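Local coordinates for cell death abnormality protein 2 (Caenorhabditis elegans, PDB 3QWX) that acts as a CRK-family SH2/SH3 signalling adaptor required for cell migration and for the engulfment of cell corpses, at residues Ser43-Val53 against Val62-Gly70. Sequence-based numbering, arbitrary orientation.
Sequences SSRPGEYSLTV and VCHYLIERG. With SO4 (sulfate ion), chain B.
E48 turns CG beside its own backbone N (chi1 -49°) and bends again at chi2 (-65°), which brings its carboxylate alongside the backbone of E68 and R69. L66 CG lies roughly anti to the backbone N (chi1 -157°), which sends its two methyls toward the 45-48 turn. CD2 packs on E48 CB at 3.3 Å. CD1 meets the edge of the R45 guanidinium, 3.4 Å from NE. R69 N donates to E48 OE1 at 3.2 Å, from the syn side but tilted out of the carboxylate plane. Beyond E48, strands 49-53 and 62-69 pair antiparallel. Y49, L51 and V53 face I67, Y65 and C63 in hydrogen-bonded pairs, with I67 N to Y49 O at 2.8 Å; the Y49 N to I67 O bond is weak. L51 CB lies 4.1 Å from I67 CD1, on the face shared with Y65. On the other face T52 and H64 lie side by side, with T52 CG2 3.4 Å from H64 NE2. T52 OG1 is hydrogen-bonded to R41 NE. S43 OG and the N and OG of S44 bind a sulfate, S43 OG to its O4 at 2.7 Å. R21 NH1 and R41 NH1 are also hydrogen-bonded to it. The hairpin belongs to the central sheet of the SH2 domain. The sulfate, probably from the crystallisation liquor, appears to occupy the phosphotyrosine pocket of SH2 domains, so this anion-binding chemistry is consistent with phosphate recognition.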
loop_
_atom_site.group_PDB
_atom_site.type_symbol
_atom_site.label_atom_id
_atom_site.label_comp_id
_atom_site.label_asym_id
_atom_site.label_seq_id
_atom_site.Cartn_x
_atom_site.Cartn_y
_atom_site.Cartn_z
ATOM N N SER A 43 -1.952 -3.434 10.774
ATOM C CA SER A 43 -1.568 -3.128 12.143
ATOM C C SER A 43 -1.166 -4.398 12.907
ATOM O O SER A 43 -1.495 -5.507 12.500
ATOM C CB SER A 43 -2.732 -2.439 12.864
ATOM O OG SER A 43 -2.452 -2.250 14.232
ATOM N N SER A 44 -0.472 -4.226 14.026
ATOM C CA SER A 44 -0.208 -5.340 14.933
ATOM C C SER A 44 -1.522 -5.786 15.586
ATOM O O SER A 44 -1.624 -6.887 16.134
ATOM C CB SER A 44 0.827 -4.953 15.999
ATOM O OG SER A 44 0.362 -3.913 16.849
ATOM N N ARG A 45 -2.528 -4.919 15.513
ATOM C CA ARG A 45 -3.854 -5.232 16.029
ATOM C C ARG A 45 -4.697 -5.958 14.979
ATOM O O ARG A 45 -4.768 -5.527 13.821
ATOM C CB ARG A 45 -4.561 -3.955 16.492
ATOM C CG ARG A 45 -4.259 -3.589 17.917
ATOM C CD ARG A 45 -3.370 -2.368 18.032
ATOM N NE ARG A 45 -4.077 -1.229 18.623
ATOM C CZ ARG A 45 -4.484 -1.164 19.891
ATOM N NH1 ARG A 45 -4.271 -2.183 20.720
ATOM N NH2 ARG A 45 -5.113 -0.077 20.333
ATOM N N PRO A 46 -5.333 -7.072 15.378
ATOM C CA PRO A 46 -6.200 -7.826 14.471
ATOM C C PRO A 46 -7.244 -6.930 13.809
ATOM O O PRO A 46 -7.888 -6.126 14.490
ATOM C CB PRO A 46 -6.888 -8.828 15.403
ATOM C CG PRO A 46 -5.922 -9.030 16.509
ATOM C CD PRO A 46 -5.236 -7.704 16.707
ATOM N N GLY A 47 -7.395 -7.070 12.496
ATOM C CA GLY A 47 -8.431 -6.374 11.756
ATOM C C GLY A 47 -8.308 -4.866 11.686
ATOM O O GLY A 47 -9.265 -4.185 11.309
ATOM N N GLU A 48 -7.153 -4.326 12.066
ATOM C CA GLU A 48 -6.919 -2.896 11.899
ATOM C C GLU A 48 -5.892 -2.640 10.791
ATOM O O GLU A 48 -5.134 -3.535 10.404
ATOM C CB GLU A 48 -6.465 -2.242 13.209
ATOM C CG GLU A 48 -7.313 -2.573 14.448
ATOM C CD GLU A 48 -8.747 -2.050 14.382
ATOM O OE1 GLU A 48 -9.339 -1.999 13.275
ATOM O OE2 GLU A 48 -9.287 -1.706 15.450
ATOM N N TYR A 49 -5.897 -1.421 10.265
ATOM C CA TYR A 49 -4.872 -0.991 9.331
ATOM C C TYR A 49 -4.023 0.062 10.000
ATOM O O TYR A 49 -4.434 0.686 10.969
ATOM C CB TYR A 49 -5.477 -0.422 8.043
ATOM C CG TYR A 49 -6.168 -1.442 7.172
ATOM C CD1 TYR A 49 -5.462 -2.506 6.615
ATOM C CD2 TYR A 49 -7.520 -1.330 6.878
ATOM C CE1 TYR A 49 -6.089 -3.433 5.810
ATOM C CE2 TYR A 49 -8.155 -2.254 6.073
ATOM C CZ TYR A 49 -7.439 -3.308 5.543
ATOM O OH TYR A 49 -8.074 -4.223 4.734
ATOM N N SER A 50 -2.829 0.255 9.467
ATOM C CA SER A 50 -1.953 1.314 9.911
ATOM C C SER A 50 -1.604 2.162 8.713
ATOM O O SER A 50 -1.327 1.639 7.640
ATOM C CB SER A 50 -0.667 0.744 10.513
ATOM O OG SER A 50 -0.865 0.355 11.854
ATOM N N LEU A 51 -1.632 3.472 8.915
ATOM C CA LEU A 51 -1.180 4.438 7.941
ATOM C C LEU A 51 0.173 4.938 8.426
ATOM O O LEU A 51 0.273 5.461 9.535
ATOM C CB LEU A 51 -2.182 5.601 7.875
ATOM C CG LEU A 51 -1.880 6.798 6.981
ATOM C CD1 LEU A 51 -1.887 6.421 5.498
ATOM C CD2 LEU A 51 -2.887 7.899 7.254
ATOM N N THR A 52 1.201 4.784 7.600
ATOM C CA THR A 52 2.559 5.257 7.914
ATOM C C THR A 52 2.966 6.387 6.954
ATOM O O THR A 52 2.852 6.239 5.736
ATOM C CB THR A 52 3.611 4.091 7.856
ATOM O OG1 THR A 52 3.197 3.027 8.720
ATOM C CG2 THR A 52 4.995 4.570 8.298
ATOM N N VAL A 53 3.430 7.508 7.516
ATOM C CA VAL A 53 3.660 8.746 6.768
ATOM C C VAL A 53 4.997 9.415 7.133
ATOM O O VAL A 53 5.359 9.504 8.301
ATOM C CB VAL A 53 2.526 9.788 7.021
ATOM C CG1 VAL A 53 2.524 10.868 5.945
ATOM C CG2 VAL A 53 1.172 9.120 7.077
ATOM N N VAL A 62 8.986 9.966 10.892
ATOM C CA VAL A 62 7.970 9.054 10.402
ATOM C C VAL A 62 6.924 8.774 11.484
ATOM O O VAL A 62 7.279 8.421 12.604
ATOM C CB VAL A 62 8.612 7.741 9.873
ATOM C CG1 VAL A 62 7.549 6.774 9.408
ATOM C CG2 VAL A 62 9.566 8.047 8.718
ATOM N N CYS A 63 5.645 8.945 11.143
ATOM C CA CYS A 63 4.537 8.683 12.072
ATOM C C CYS A 63 3.617 7.555 11.590
ATOM O O CYS A 63 3.442 7.348 10.392
ATOM C CB CYS A 63 3.691 9.952 12.304
ATOM S SG CYS A 63 4.620 11.465 12.648
ATOM N N HIS A 64 3.029 6.845 12.544
ATOM C CA HIS A 64 2.105 5.754 12.276
ATOM C C HIS A 64 0.747 6.033 12.921
ATOM O O HIS A 64 0.679 6.537 14.043
ATOM C CB HIS A 64 2.663 4.453 12.856
ATOM C CG HIS A 64 4.029 4.103 12.354
ATOM N ND1 HIS A 64 5.181 4.632 12.899
ATOM C CD2 HIS A 64 4.428 3.270 11.365
ATOM C CE1 HIS A 64 6.231 4.139 12.265
ATOM N NE2 HIS A 64 5.802 3.307 11.335
ATOM N N TYR A 65 -0.326 5.681 12.218
ATOM C CA TYR A 65 -1.687 5.900 12.699
ATOM C C TYR A 65 -2.532 4.651 12.604
ATOM O O TYR A 65 -2.620 4.025 11.552
ATOM C CB TYR A 65 -2.367 7.013 11.901
ATOM C CG TYR A 65 -1.587 8.284 11.986
ATOM C CD1 TYR A 65 -1.817 9.190 13.016
ATOM C CD2 TYR A 65 -0.588 8.560 11.070
ATOM C CE1 TYR A 65 -1.088 10.342 13.117
ATOM C CE2 TYR A 65 0.148 9.701 11.157
ATOM C CZ TYR A 65 -0.106 10.595 12.183
ATOM O OH TYR A 65 0.637 11.738 12.273
ATOM N N LEU A 66 -3.165 4.302 13.711
ATOM C CA LEU A 66 -4.053 3.159 13.734
ATOM C C LEU A 66 -5.385 3.590 13.119
ATOM O O LEU A 66 -5.992 4.566 13.554
ATOM C CB LEU A 66 -4.264 2.700 15.174
ATOM C CG LEU A 66 -4.705 1.266 15.452
ATOM C CD1 LEU A 66 -5.498 1.208 16.760
ATOM C CD2 LEU A 66 -5.515 0.704 14.313
ATOM N N ILE A 67 -5.822 2.869 12.097
ATOM C CA ILE A 67 -7.122 3.124 11.492
ATOM C C ILE A 67 -8.061 2.059 12.050
ATOM O O ILE A 67 -8.000 0.885 11.668
ATOM C CB ILE A 67 -7.056 3.063 9.951
ATOM C CG1 ILE A 67 -6.120 4.153 9.406
ATOM C CG2 ILE A 67 -8.470 3.145 9.324
ATOM C CD1 ILE A 67 -5.997 4.151 7.902
ATOM N N GLU A 68 -8.910 2.470 12.985
ATOM C CA GLU A 68 -9.779 1.530 13.682
ATOM C C GLU A 68 -11.125 1.400 13.000
ATOM O O GLU A 68 -11.706 2.385 12.545
ATOM C CB GLU A 68 -9.980 1.965 15.127
ATOM C CG GLU A 68 -8.691 2.300 15.826
ATOM C CD GLU A 68 -8.911 2.743 17.246
ATOM O OE1 GLU A 68 -9.396 1.920 18.049
ATOM O OE2 GLU A 68 -8.590 3.906 17.557
ATOM N N ARG A 69 -11.612 0.173 12.920
ATOM C CA ARG A 69 -12.928 -0.079 12.358
ATOM C C ARG A 69 -13.969 -0.020 13.467
ATOM O O ARG A 69 -13.780 -0.587 14.562
ATOM C CB ARG A 69 -12.971 -1.441 11.670
ATOM C CG ARG A 69 -14.352 -1.779 11.144
ATOM C CD ARG A 69 -14.302 -2.837 10.081
ATOM N NE ARG A 69 -13.690 -4.064 10.571
ATOM C CZ ARG A 69 -13.874 -5.251 10.003
ATOM N NH1 ARG A 69 -14.672 -5.356 8.943
ATOM N NH2 ARG A 69 -13.271 -6.325 10.499
ATOM N N GLY A 70 -15.071 0.661 13.177
ATOM C CA GLY A 70 -16.094 0.881 14.174
ATOM C C GLY A 70 -17.143 -0.210 14.130
ATOM O O GLY A 70 -16.928 -1.275 13.560
HETATM S S SO4 B . 1.378 -1.255 14.567
HETATM O O1 SO4 B . 1.538 -2.178 13.445
HETATM O O2 SO4 B . 2.171 -1.738 15.693
HETATM O O3 SO4 B . 1.829 0.091 14.222
HETATM O O4 SO4 B . -0.033 -1.186 14.919
HETATM O O HOH W 1 -11.514 -4.719 12.970
HETATM O O HOH W 2 -9.574 -0.925 10.589
#